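Local coordinates for protein 2-C-methyl-D-erythritol 4-phosphate cytidylyltransferase (Anaerococcus prevotii, PDB 4KT7) that probably catalyses the transfer of a cytidylyl group from CTP to 2-C-methyl-D-erythritol 4-phosphate, a step in making isoprenoid precursors by the DXP pathway, at residues 45-50 / 54-59; 63-68 / 79-84; 87-92 / 181-186; 107-112 / 119-124. All blocks are in the same frame, centred on the assembly; numbering follows the deposited sequence.

In the fold
From the N terminus, contact 1 comes first. It closes a short turn and sets the end of helix 39-48 against strand 55-60. Contact 2 closes the next loop, where helix 65-73 packs on strand 79-83, the parallel neighbour of strand 55-60. Contact 3 spans a much longer piece of chain and joins the start of helix 88-97 to the end of helix 173-184. Contact 4 is nested inside that loop and ties strand 105-110 to helix 118-127. The other pairs run in series. Contacts 1, 2 and 4 all reach the same mixed sheet. F121 of contact 4 also touches T46 and V47 of contact 1; the centres of these contacts are about 10 Å apart.

Contact 1 of 4, residues 45-50 / 54-59; sequences DTVSRV and DEIILV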
loop_
_atom_site.group_PDB
_atom_site.type_symbol
_atom_site.label_atom_id
_atom_site.label_comp_id
_atom_site.label_asym_id
_atom_site.label_seq_id
_atom_site.Cartn_x
_atom_site.Cartn_y
_atom_site.Cartn_z
ATOM N N ASP A 45 -0.718 25.703 -0.073
ATOM C CA ASP A 45 0.125 26.366 0.909
ATOM C C ASP A 45 1.558 25.880 0.785
ATOM O O ASP A 45 2.489 26.686 0.717
ATOM C CB ASP A 45 -0.366 26.098 2.332
ATOM C CG ASP A 45 -1.381 27.118 2.805
ATOM O OD1 ASP A 45 -1.654 28.085 2.062
ATOM O OD2 ASP A 45 -1.895 26.954 3.931
ATOM N N THR A 46 1.741 24.563 0.768
ATOM C CA THR A 46 3.088 24.014 0.661
ATOM C C THR A 46 3.765 24.372 -0.664
ATOM O O THR A 46 4.908 24.833 -0.660
ATOM C CB THR A 46 3.132 22.487 0.894
ATOM O OG1 THR A 46 2.726 22.196 2.242
ATOM C CG2 THR A 46 4.553 21.955 0.669
ATOM N N VAL A 47 3.081 24.167 -1.789
ATOM C CA VAL A 47 3.695 24.410 -3.098
ATOM C C VAL A 47 4.053 25.881 -3.301
ATOM O O VAL A 47 5.081 26.200 -3.894
ATOM C CB VAL A 47 2.801 23.947 -4.267
ATOM C CG1 VAL A 47 3.497 24.210 -5.587
ATOM C CG2 VAL A 47 2.495 22.474 -4.153
ATOM N N SER A 48 3.221 26.786 -2.799
ATOM C CA SER A 48 3.487 28.204 -3.020
ATOM C C SER A 48 4.699 28.688 -2.221
ATOM O O SER A 48 5.235 29.760 -2.502
ATOM C CB SER A 48 2.246 29.057 -2.740
ATOM O OG SER A 48 1.918 29.014 -1.368
ATOM N N ARG A 49 5.137 27.895 -1.237
ATOM C CA ARG A 49 6.361 28.196 -0.471
ATOM C C ARG A 49 7.649 27.772 -1.194
ATOM O O ARG A 49 8.743 28.115 -0.753
ATOM C CB ARG A 49 6.340 27.538 0.925
ATOM C CG ARG A 49 5.239 28.022 1.869
ATOM C CD ARG A 49 5.582 27.716 3.337
ATOM N NE ARG A 49 6.235 26.415 3.488
ATOM C CZ ARG A 49 5.608 25.287 3.814
ATOM N NH1 ARG A 49 6.295 24.155 3.921
ATOM N NH2 ARG A 49 4.299 25.288 4.038
ATOM N N VAL A 50 7.521 27.021 -2.286
ATOM C CA VAL A 50 8.692 26.587 -3.059
ATOM C C VAL A 50 9.056 27.606 -4.138
ATOM O O VAL A 50 8.448 27.635 -5.211
ATOM C CB VAL A 50 8.465 25.214 -3.713
ATOM C CG1 VAL A 50 9.691 24.792 -4.512
ATOM C CG2 VAL A 50 8.154 24.180 -2.645
ATOM N N ASP A 54 8.430 28.518 -10.672
ATOM C CA ASP A 54 8.183 29.872 -11.192
ATOM C C ASP A 54 6.709 30.190 -11.421
ATOM O O ASP A 54 6.324 31.354 -11.438
ATOM C CB ASP A 54 8.968 30.122 -12.482
ATOM C CG ASP A 54 10.465 30.039 -12.274
ATOM O OD1 ASP A 54 11.000 30.941 -11.611
ATOM O OD2 ASP A 54 11.100 29.069 -12.768
ATOM N N GLU A 55 5.897 29.159 -11.611
ATOM C CA GLU A 55 4.457 29.349 -11.787
ATOM C C GLU A 55 3.714 28.103 -11.375
ATOM O O GLU A 55 4.259 26.999 -11.442
ATOM C CB GLU A 55 4.112 29.618 -13.251
ATOM C CG GLU A 55 4.120 28.375 -14.114
ATOM C CD GLU A 55 3.781 28.647 -15.580
ATOM O OE1 GLU A 55 3.281 29.753 -15.911
ATOM O OE2 GLU A 55 4.024 27.742 -16.403
ATOM N N ILE A 56 2.454 28.275 -10.983
ATOM C CA ILE A 56 1.625 27.154 -10.542
ATOM C C ILE A 56 0.302 27.147 -11.304
ATOM O O ILE A 56 -0.438 28.144 -11.296
ATOM C CB ILE A 56 1.314 27.266 -9.028
ATOM C CG1 ILE A 56 2.606 27.256 -8.196
ATOM C CG2 ILE A 56 0.361 26.145 -8.572
ATOM C CD1 ILE A 56 2.340 27.409 -6.687
ATOM N N ILE A 57 0.005 26.021 -11.947
ATOM C CA ILE A 57 -1.234 25.839 -12.703
ATOM C C ILE A 57 -2.109 24.828 -11.975
ATOM O O ILE A 57 -1.701 23.674 -11.780
ATOM C CB ILE A 57 -0.975 25.265 -14.119
ATOM C CG1 ILE A 57 0.061 26.096 -14.875
ATOM C CG2 ILE A 57 -2.272 25.196 -14.915
ATOM C CD1 ILE A 57 -0.252 27.508 -14.933
ATOM N N LEU A 58 -3.282 25.275 -11.535
ATOM C CA LEU A 58 -4.281 24.392 -10.943
ATOM C C LEU A 58 -5.177 23.889 -12.045
ATOM O O LEU A 58 -5.639 24.653 -12.890
ATOM C CB LEU A 58 -5.148 25.136 -9.931
ATOM C CG LEU A 58 -4.497 25.463 -8.596
ATOM C CD1 LEU A 58 -5.286 26.560 -7.891
ATOM C CD2 LEU A 58 -4.486 24.210 -7.753
ATOM N N VAL A 59 -5.441 22.598 -12.053
ATOM C CA VAL A 59 -6.419 22.105 -13.003
ATOM C C VAL A 59 -7.652 21.704 -12.203
ATOM O O VAL A 59 -7.575 20.840 -11.310
ATOM C CB VAL A 59 -5.859 20.939 -13.829
ATOM C CG1 VAL A 59 -6.832 20.567 -14.914
ATOM C CG2 VAL A 59 -4.500 21.329 -14.466
#
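I56 overlaps V47 at the end of helix 39-48. Its CD1 rests 3.6 Å from CG1 of V47. The I56 CG1 lies a little farther from the same V47 methyl, at 4.1 Å, so one valine branch meets the last two carbons of the isoleucine. The two side chains meet at a slant. V47 offers CG1 because that branch stands anti to the backbone N (chi1 -179°). I56 reaches it because its chain is extended beyond CG1 (chi2 178°), which carries CD1 out from the strand to the helix. The same CD1 also lies 3.9 Å from CA of S48, so it touches the helix backbone as well as a side chain.

The hydroxyl of S48 does not serve this contact. Its OG is hydrogen-bonded to O of L44, one turn back in the helix. Helix 39-48 comes between strands 10-16 and 55-60 in the chain, parallel neighbours in the large sheet, and lies over that sheet as is usual in Rossmann-like alpha/beta folds. I14 of strand 10-16 touches both V47 and I56. F121 of helix 118-127 packs on V47, and I79 of strand 79-83 packs on I56. The valine and isoleucine are thus buried between helix and sheet. Across the two segments only carbon atoms meet, so helix and strand are held here by shape and by the exclusion of water, without directed polar bonds.

Contact 2 of 4, residues 63-68 / 79-84; sequences DDEDII and IRYVYG
E65 takes a hydrogen bond from each of two tyrosines, one on each carboxylate oxygen. Y81 OH donates to E65 OE2 at 2.6 Å. This bond uses the anti lone pair, on the side away from the other oxygen. Y83 OH donates to E65 OE1, also at 2.6 Å. It comes in on the syn side, but well out of the carboxylate plane. Each oxygen lies at the edge of its tyrosine ring. The carboxylate is turned nearly square to both rings, by 81° for Y81 and 84° for Y83. E65 spans the gap because its CG is anti to the backbone N (chi1 -178°) and the rest of the chain is extended. The two short bonds fix the rotation of the carboxylate and would probably favour its charged form.

Both segments belong to a beta-alpha-beta unit made of strand 55-60, helix 65-73 and strand 79-83. E65 sits in the first turn of the helix, and its partners are two residues apart on the strand. A leucine in its place would probably leave both tyrosine hydroxyls without their acceptor and the Y83 ring freer to turn.

The apolar part lies one helical turn on. CG2 of I68 packs on CD2 of Y81 at 3.9 Å, and the two side chains run alongside each other but point opposite ways. I68 also touches I60 of strand 55-60, and L72 of the helix packs on Y81.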
loop_
_atom_site.group_PDB
_atom_site.type_symbol
_atom_site.label_atom_id
_atom_site.label_comp_id
_atom_site.label_asym_id
_atom_site.label_seq_id
_atom_site.Cartn_x
_atom_site.Cartn_y
_atom_site.Cartn_z
ATOM N N ASP A 63 -17.162 23.262 -11.927
ATOM C CA ASP A 63 -18.139 23.485 -10.866
ATOM C C ASP A 63 -17.528 24.063 -9.584
ATOM O O ASP A 63 -18.248 24.624 -8.741
ATOM C CB ASP A 63 -18.868 22.178 -10.532
ATOM C CG ASP A 63 -19.658 21.631 -11.702
ATOM O OD1 ASP A 63 -19.912 22.392 -12.661
ATOM O OD2 ASP A 63 -20.037 20.438 -11.649
ATOM N N ASP A 64 -16.214 23.908 -9.432
ATOM C CA ASP A 64 -15.501 24.372 -8.237
ATOM C C ASP A 64 -14.884 25.760 -8.429
ATOM O O ASP A 64 -14.157 26.240 -7.553
ATOM C CB ASP A 64 -14.367 23.406 -7.882
ATOM C CG ASP A 64 -14.850 22.105 -7.254
ATOM O OD1 ASP A 64 -15.886 22.095 -6.555
ATOM O OD2 ASP A 64 -14.153 21.083 -7.435
ATOM N N GLU A 65 -15.167 26.404 -9.562
ATOM C CA GLU A 65 -14.473 27.643 -9.930
ATOM C C GLU A 65 -14.606 28.787 -8.907
ATOM O O GLU A 65 -13.615 29.418 -8.551
ATOM C CB GLU A 65 -14.882 28.121 -11.330
ATOM C CG GLU A 65 -14.135 29.380 -11.771
ATOM C CD GLU A 65 -14.357 29.738 -13.233
ATOM O OE1 GLU A 65 -15.283 29.167 -13.859
ATOM O OE2 GLU A 65 -13.607 30.599 -13.756
ATOM N N ASP A 66 -15.817 29.037 -8.424
ATOM C CA ASP A 66 -16.037 30.113 -7.457
ATOM C C ASP A 66 -15.250 29.933 -6.162
ATOM O O ASP A 66 -14.632 30.872 -5.666
ATOM C CB ASP A 66 -17.529 30.261 -7.161
ATOM C CG ASP A 66 -18.288 30.856 -8.328
ATOM O OD1 ASP A 66 -17.703 31.717 -9.024
ATOM O OD2 ASP A 66 -19.453 30.457 -8.553
ATOM N N ILE A 67 -15.273 28.723 -5.619
ATOM C CA ILE A 67 -14.490 28.415 -4.428
ATOM C C ILE A 67 -12.991 28.417 -4.742
ATOM O O ILE A 67 -12.169 28.773 -3.888
ATOM C CB ILE A 67 -14.909 27.062 -3.818
ATOM C CG1 ILE A 67 -16.414 27.063 -3.545
ATOM C CG2 ILE A 67 -14.138 26.779 -2.544
ATOM C CD1 ILE A 67 -16.871 28.149 -2.589
ATOM N N ILE A 68 -12.632 28.030 -5.966
ATOM C CA ILE A 68 -11.235 28.118 -6.391
ATOM C C ILE A 68 -10.740 29.563 -6.391
ATOM O O ILE A 68 -9.629 29.839 -5.926
ATOM C CB ILE A 68 -10.994 27.483 -7.771
ATOM C CG1 ILE A 68 -11.094 25.957 -7.669
ATOM C CG2 ILE A 68 -9.603 27.828 -8.288
ATOM C CD1 ILE A 68 -9.960 25.321 -6.863
ATOM N N ILE A 79 0.059 32.228 -9.731
ATOM C CA ILE A 79 -0.814 31.064 -9.656
ATOM C C ILE A 79 -2.084 31.313 -10.455
ATOM O O ILE A 79 -2.749 32.331 -10.272
ATOM C CB ILE A 79 -1.212 30.764 -8.198
ATOM C CG1 ILE A 79 0.032 30.604 -7.325
ATOM C CG2 ILE A 79 -2.082 29.518 -8.123
ATOM C CD1 ILE A 79 -0.261 29.995 -5.967
ATOM N N ARG A 80 -2.428 30.387 -11.339
ATOM C CA ARG A 80 -3.689 30.501 -12.063
ATOM C C ARG A 80 -4.296 29.125 -12.260
ATOM O O ARG A 80 -3.718 28.116 -11.840
ATOM C CB ARG A 80 -3.483 31.209 -13.402
ATOM C CG ARG A 80 -2.492 30.503 -14.307
ATOM C CD ARG A 80 -2.187 31.297 -15.580
ATOM N NE ARG A 80 -1.432 30.471 -16.523
ATOM C CZ ARG A 80 -0.106 30.397 -16.551
ATOM N NH1 ARG A 80 0.611 31.117 -15.698
ATOM N NH2 ARG A 80 0.503 29.604 -17.428
ATOM N N TYR A 81 -5.461 29.079 -12.895
ATOM C CA TYR A 81 -6.154 27.809 -13.088
ATOM C C TYR A 81 -6.709 27.650 -14.492
ATOM O O TYR A 81 -7.030 28.647 -15.158
ATOM C CB TYR A 81 -7.279 27.664 -12.056
ATOM C CG TYR A 81 -8.403 28.679 -12.184
ATOM C CD1 TYR A 81 -9.454 28.480 -13.073
ATOM C CD2 TYR A 81 -8.432 29.815 -11.382
ATOM C CE1 TYR A 81 -10.488 29.399 -13.174
ATOM C CE2 TYR A 81 -9.458 30.742 -11.482
ATOM C CZ TYR A 81 -10.482 30.523 -12.379
ATOM O OH TYR A 81 -11.505 31.436 -12.474
ATOM N N VAL A 82 -6.825 26.394 -14.922
ATOM C CA VAL A 82 -7.538 26.020 -16.143
ATOM C C VAL A 82 -8.556 24.929 -15.816
ATOM O O VAL A 82 -8.449 24.267 -14.773
ATOM C CB VAL A 82 -6.576 25.512 -17.255
ATOM C CG1 VAL A 82 -5.737 26.669 -17.784
ATOM C CG2 VAL A 82 -5.676 24.418 -16.727
ATOM N N TYR A 83 -9.538 24.738 -16.695
ATOM C CA TYR A 83 -10.528 23.686 -16.490
ATOM C C TYR A 83 -9.901 22.342 -16.846
ATOM O O TYR A 83 -9.130 22.240 -17.807
ATOM C CB TYR A 83 -11.761 23.897 -17.374
ATOM C CG TYR A 83 -12.618 25.109 -17.054
ATOM C CD1 TYR A 83 -12.524 25.767 -15.842
ATOM C CD2 TYR A 83 -13.539 25.580 -17.984
ATOM C CE1 TYR A 83 -13.331 26.875 -15.562
ATOM C CE2 TYR A 83 -14.340 26.673 -17.723
ATOM C CZ TYR A 83 -14.237 27.318 -16.517
ATOM O OH TYR A 83 -15.047 28.405 -16.285
ATOM N N GLY A 84 -10.238 21.299 -16.092
ATOM C CA GLY A 84 -9.739 19.968 -16.410
ATOM C C GLY A 84 -10.640 19.265 -17.415
ATOM O O GLY A 84 -11.497 19.892 -18.024
#

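Contact 3 of 4, residues 87-92 / 181-186; sequences TRELST and EKYLAS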
loop_
_atom_site.group_PDB
_atom_site.type_symbol
_atom_site.label_atom_id
_atom_site.label_comp_id
_atom_site.label_asym_id
_atom_site.label_seq_id
_atom_site.Cartn_x
_atom_site.Cartn_y
_atom_site.Cartn_z
ATOM N N THR A 87 -10.580 12.662 -17.925
ATOM C CA THR A 87 -9.687 11.669 -17.315
ATOM C C THR A 87 -8.515 12.404 -16.699
ATOM O O THR A 87 -8.290 13.577 -17.021
ATOM C CB THR A 87 -9.126 10.628 -18.321
ATOM O OG1 THR A 87 -8.282 11.280 -19.276
ATOM C CG2 THR A 87 -10.249 9.881 -19.052
ATOM N N ARG A 88 -7.764 11.719 -15.833
ATOM C CA ARG A 88 -6.558 12.303 -15.247
ATOM C C ARG A 88 -5.661 12.822 -16.346
ATOM O O ARG A 88 -5.132 13.929 -16.250
ATOM C CB ARG A 88 -5.777 11.274 -14.414
ATOM C CG ARG A 88 -4.589 11.864 -13.624
ATOM C CD ARG A 88 -3.626 10.780 -13.125
ATOM N NE ARG A 88 -3.039 10.007 -14.218
ATOM C CZ ARG A 88 -2.052 10.446 -15.002
ATOM N NH1 ARG A 88 -1.551 11.667 -14.828
ATOM N NH2 ARG A 88 -1.573 9.674 -15.973
ATOM N N GLU A 89 -5.490 12.025 -17.402
ATOM C CA GLU A 89 -4.549 12.375 -18.445
ATOM C C GLU A 89 -4.991 13.601 -19.251
ATOM O O GLU A 89 -4.196 14.494 -19.529
ATOM C CB GLU A 89 -4.301 11.179 -19.376
ATOM C CG GLU A 89 -3.494 10.056 -18.721
ATOM C CD GLU A 89 -4.344 9.160 -17.849
ATOM O OE1 GLU A 89 -5.576 9.100 -18.073
ATOM O OE2 GLU A 89 -3.784 8.523 -16.927
ATOM N N LEU A 90 -6.254 13.630 -19.646
ATOM C CA LEU A 90 -6.774 14.769 -20.396
ATOM C C LEU A 90 -6.731 16.039 -19.553
ATOM O O LEU A 90 -6.481 17.139 -20.067
ATOM C CB LEU A 90 -8.189 14.486 -20.880
ATOM C CG LEU A 90 -8.338 13.452 -22.009
ATOM C CD1 LEU A 90 -9.812 13.090 -22.162
ATOM C CD2 LEU A 90 -7.819 14.001 -23.309
ATOM N N SER A 91 -6.949 15.887 -18.251
ATOM C CA SER A 91 -6.764 16.993 -17.327
ATOM C C SER A 91 -5.315 17.494 -17.308
ATOM O O SER A 91 -5.054 18.702 -17.405
ATOM C CB SER A 91 -7.208 16.580 -15.924
ATOM O OG SER A 91 -8.630 16.515 -15.884
ATOM N N THR A 92 -4.367 16.576 -17.194
ATOM C CA THR A 92 -2.960 16.952 -17.183
ATOM C C THR A 92 -2.592 17.707 -18.469
ATOM O O THR A 92 -1.883 18.717 -18.434
ATOM C CB THR A 92 -2.111 15.695 -17.017
ATOM O OG1 THR A 92 -2.441 15.129 -15.744
ATOM C CG2 THR A 92 -0.603 16.001 -17.102
ATOM N N GLU A 181 1.418 14.036 -26.451
ATOM C CA GLU A 181 0.808 14.033 -27.777
ATOM C C GLU A 181 0.796 12.633 -28.380
ATOM O O GLU A 181 -0.185 12.243 -29.001
ATOM C CB GLU A 181 1.526 15.012 -28.694
ATOM C CG GLU A 181 1.374 16.439 -28.240
ATOM C CD GLU A 181 1.934 17.433 -29.251
ATOM O OE1 GLU A 181 3.178 17.464 -29.435
ATOM O OE2 GLU A 181 1.125 18.175 -29.858
ATOM N N LYS A 182 1.878 11.879 -28.193
ATOM C CA LYS A 182 1.910 10.475 -28.598
ATOM C C LYS A 182 0.848 9.650 -27.879
ATOM O O LYS A 182 0.186 8.809 -28.482
ATOM C CB LYS A 182 3.278 9.859 -28.308
ATOM C CG LYS A 182 4.347 10.208 -29.318
ATOM C CD LYS A 182 5.675 9.620 -28.891
ATOM C CE LYS A 182 6.632 9.560 -30.054
ATOM N NZ LYS A 182 6.112 8.705 -31.176
ATOM N N TYR A 183 0.696 9.884 -26.585
ATOM C CA TYR A 183 -0.328 9.183 -25.805
ATOM C C TYR A 183 -1.736 9.449 -26.318
ATOM O O TYR A 183 -2.553 8.530 -26.438
ATOM C CB TYR A 183 -0.241 9.578 -24.332
ATOM C CG TYR A 183 -1.332 8.959 -23.488
ATOM C CD1 TYR A 183 -1.303 7.605 -23.168
ATOM C CD2 TYR A 183 -2.397 9.717 -23.022
ATOM C CE1 TYR A 183 -2.300 7.029 -22.402
ATOM C CE2 TYR A 183 -3.404 9.144 -22.254
ATOM C CZ TYR A 183 -3.349 7.801 -21.947
ATOM O OH TYR A 183 -4.340 7.220 -21.182
ATOM N N LEU A 184 -2.033 10.712 -26.603
ATOM C CA LEU A 184 -3.347 11.086 -27.112
ATOM C C LEU A 184 -3.625 10.444 -28.453
ATOM O O LEU A 184 -4.760 10.087 -28.760
ATOM C CB LEU A 184 -3.463 12.608 -27.237
ATOM C CG LEU A 184 -3.430 13.315 -25.885
ATOM C CD1 LEU A 184 -3.230 14.821 -26.062
ATOM C CD2 LEU A 184 -4.696 13.029 -25.114
ATOM N N ALA A 185 -2.589 10.287 -29.263
ATOM C CA ALA A 185 -2.796 9.705 -30.577
ATOM C C ALA A 185 -2.806 8.184 -30.506
ATOM O O ALA A 185 -2.987 7.536 -31.521
ATOM C CB ALA A 185 -1.739 10.181 -31.541
ATOM N N SER A 186 -2.623 7.620 -29.312
ATOM C CA SER A 186 -2.526 6.166 -29.155
ATOM C C SER A 186 -3.757 5.551 -28.504
ATOM O O SER A 186 -4.677 6.258 -28.078
ATOM C CB SER A 186 -1.316 5.813 -28.295
ATOM O OG SER A 186 -1.618 5.975 -26.911
#
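This is a surface contact between two helix ends, where E89 and L90 in the first turn of helix 88-97 meet Y183 and L184 in the last turn of helix 173-184. It has two touching points. In the first, the aliphatic part of E89 lies by the Y183 ring. CB and CG of E89 are both 3.6 Å from CE2 of Y183. The glutamate chain lies crosswise to the tyrosine. In the second, the leucines meet methyl to methyl, with L90 CD2 3.7 Å from L184 CD2.

The E89 chain bends at chi2 (81°), which lets its carbons line the ring while the carboxylate turns to R88. There OE2 of E89 forms a salt bridge with NH2 of R88 at 2.7 Å, though the hydrogen bond within it is weak in angle. R88 NH1 has a second acid partner, D193. V190 touches both E89 and Y183, and Y180 of helix 173-184 adds contacts to R88, E89 and T92.

A hydroxyl ties off each of the two helix ends. At the C-terminal end of helix 173-184, S186 OG donates to O of Y183 at 2.8 Å. S186 N reaches the same oxygen from the same face of its carbonyl plane. At the N-terminal end of helix 88-97, T87 OG1 accepts from L90 N at 3.1 Å, and the bond is nearly straight (171°). T87 stands just before that helix, and this bond is the classic threonine N-cap, which satisfies an amide in its first turn.

Contact 4 of 4, residues 107-112 / 119-124; sequences LTHDGV and ELFLKT
F121 turns the edge of its ring to one face of H109 in a T-shaped (edge-to-face) stack. The ring centroids are 4.8 Å apart and the planes stand at 68°. F121 CZ lies over the centre of the imidazole. H109 presents this face with CG anti to the backbone N (chi1 -178°). Its NE2 is hydrogen-bonded to O of R113, which should limit the turning of the ring. With an alanine here, the F121 edge is likely to lose the ring it stacks on, and O of R113 the donor at NE2.

The apolar contacts centre on L107. Its CD2 lies 3.9 Å from F121 CD1, also at the ring edge. Its CD1 touches the same F121 CD1 at 4.0 Å and T124 CG2 at 4.3 Å.

Within the helix, T124 OG1 donates to O of L120 at 2.7 Å, which satisfies the buried hydroxyl. T124 N reaches L120 O from the opposite face, so two donors grip that oxygen.

The axes of strand 107-110 and helix 119-124 approach to 10.5 Å and run roughly antiparallel, at 148°. A helix that turns back to pack on the strand before it is typical of Rossmann-like alpha/beta folds, to which the GT-A nucleotidyltransferases belong.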
loop_
_atom_site.group_PDB
_atom_site.type_symbol
_atom_site.label_atom_id
_atom_site.label_comp_id
_atom_site.label_asym_id
_atom_site.label_seq_id
_atom_site.Cartn_x
_atom_site.Cartn_y
_atom_site.Cartn_z
ATOM N N LEU A 107 6.759 20.114 -12.978
ATOM C CA LEU A 107 6.469 19.215 -11.869
ATOM C C LEU A 107 4.949 19.049 -11.778
ATOM O O LEU A 107 4.194 20.013 -11.930
ATOM C CB LEU A 107 7.046 19.816 -10.571
ATOM C CG LEU A 107 6.745 19.167 -9.214
ATOM C CD1 LEU A 107 7.953 19.340 -8.286
ATOM C CD2 LEU A 107 5.502 19.782 -8.572
ATOM N N THR A 108 4.487 17.825 -11.548
ATOM C CA THR A 108 3.056 17.587 -11.404
ATOM C C THR A 108 2.815 17.087 -9.991
ATOM O O THR A 108 3.693 16.449 -9.416
ATOM C CB THR A 108 2.559 16.538 -12.408
ATOM O OG1 THR A 108 3.229 15.284 -12.162
ATOM C CG2 THR A 108 2.885 16.991 -13.814
ATOM N N HIS A 109 1.644 17.363 -9.426
ATOM C CA HIS A 109 1.336 16.860 -8.083
ATOM C C HIS A 109 -0.167 16.810 -7.885
ATOM O O HIS A 109 -0.886 17.687 -8.396
ATOM C CB HIS A 109 1.968 17.751 -7.013
ATOM C CG HIS A 109 1.734 17.279 -5.605
ATOM N ND1 HIS A 109 2.404 16.194 -5.061
ATOM C CD2 HIS A 109 0.929 17.753 -4.631
ATOM C CE1 HIS A 109 2.024 16.042 -3.802
ATOM N NE2 HIS A 109 1.131 16.965 -3.512
ATOM N N ASP A 110 -0.635 15.796 -7.146
ATOM C CA ASP A 110 -2.065 15.628 -6.872
ATOM C C ASP A 110 -2.519 16.647 -5.846
ATOM O O ASP A 110 -1.970 16.712 -4.735
ATOM C CB ASP A 110 -2.375 14.233 -6.291
ATOM C CG ASP A 110 -2.034 13.093 -7.240
ATOM O OD1 ASP A 110 -2.030 13.312 -8.477
ATOM O OD2 ASP A 110 -1.783 11.964 -6.738
ATOM N N GLY A 111 -3.546 17.418 -6.183
ATOM C CA GLY A 111 -4.130 18.325 -5.219
ATOM C C GLY A 111 -4.572 17.654 -3.923
ATOM O O GLY A 111 -4.577 18.297 -2.863
ATOM N N VAL A 112 -4.939 16.373 -3.981
ATOM C CA VAL A 112 -5.379 15.680 -2.768
ATOM C C VAL A 112 -4.272 14.928 -2.019
ATOM O O VAL A 112 -4.566 13.985 -1.274
ATOM C CB VAL A 112 -6.575 14.724 -3.031
ATOM C CG1 VAL A 112 -7.806 15.517 -3.479
ATOM C CG2 VAL A 112 -6.208 13.666 -4.060
ATOM N N GLU A 119 10.449 19.834 1.344
ATOM C CA GLU A 119 11.692 19.131 1.029
ATOM C C GLU A 119 11.521 18.075 -0.060
ATOM O O GLU A 119 12.429 17.843 -0.863
ATOM C CB GLU A 119 12.259 18.479 2.288
ATOM C CG GLU A 119 13.649 17.923 2.122
ATOM C CD GLU A 119 13.955 16.802 3.104
ATOM O OE1 GLU A 119 13.024 16.045 3.470
ATOM O OE2 GLU A 119 15.135 16.674 3.504
ATOM N N LEU A 120 10.362 17.426 -0.102
ATOM C CA LEU A 120 10.120 16.418 -1.118
ATOM C C LEU A 120 10.018 17.055 -2.495
ATOM O O LEU A 120 10.495 16.493 -3.494
ATOM C CB LEU A 120 8.840 15.642 -0.804
ATOM C CG LEU A 120 8.496 14.505 -1.752
ATOM C CD1 LEU A 120 9.621 13.487 -1.759
ATOM C CD2 LEU A 120 7.161 13.844 -1.367
ATOM N N PHE A 121 9.375 18.220 -2.564
ATOM C CA PHE A 121 9.318 18.957 -3.829
ATOM C C PHE A 121 10.694 19.420 -4.289
ATOM O O PHE A 121 11.011 19.340 -5.474
ATOM C CB PHE A 121 8.389 20.166 -3.709
ATOM C CG PHE A 121 6.932 19.792 -3.607
ATOM C CD1 PHE A 121 6.201 19.493 -4.746
ATOM C CD2 PHE A 121 6.297 19.743 -2.371
ATOM C CE1 PHE A 121 4.841 19.151 -4.656
ATOM C CE2 PHE A 121 4.955 19.402 -2.276
ATOM C CZ PHE A 121 4.231 19.106 -3.424
ATOM N N LEU A 122 11.501 19.920 -3.356
ATOM C CA LEU A 122 12.869 20.338 -3.677
ATOM C C LEU A 122 13.716 19.156 -4.145
ATOM O O LEU A 122 14.491 19.275 -5.099
ATOM C CB LEU A 122 13.523 20.988 -2.460
ATOM C CG LEU A 122 12.925 22.330 -2.010
ATOM C CD1 LEU A 122 13.618 22.868 -0.754
ATOM C CD2 LEU A 122 13.019 23.346 -3.139
ATOM N N LYS A 123 13.565 18.005 -3.490
ATOM C CA LYS A 123 14.318 16.814 -3.885
ATOM C C LYS A 123 13.934 16.363 -5.278
ATOM O O LYS A 123 14.786 15.915 -6.058
ATOM C CB LYS A 123 14.083 15.674 -2.894
ATOM C CG LYS A 123 14.852 15.843 -1.581
ATOM C CD LYS A 123 14.172 15.055 -0.452
ATOM C CE LYS A 123 14.120 13.566 -0.766
ATOM N NZ LYS A 123 13.275 12.773 0.197
ATOM N N THR A 124 12.645 16.457 -5.587
ATOM C CA THR A 124 12.163 16.077 -6.910
ATOM C C THR A 124 12.725 17.041 -7.953
ATOM O O THR A 124 13.200 16.618 -9.006
ATOM C CB THR A 124 10.630 16.100 -6.946
ATOM O OG1 THR A 124 10.140 15.278 -5.889
ATOM C CG2 THR A 124 10.105 15.569 -8.265
#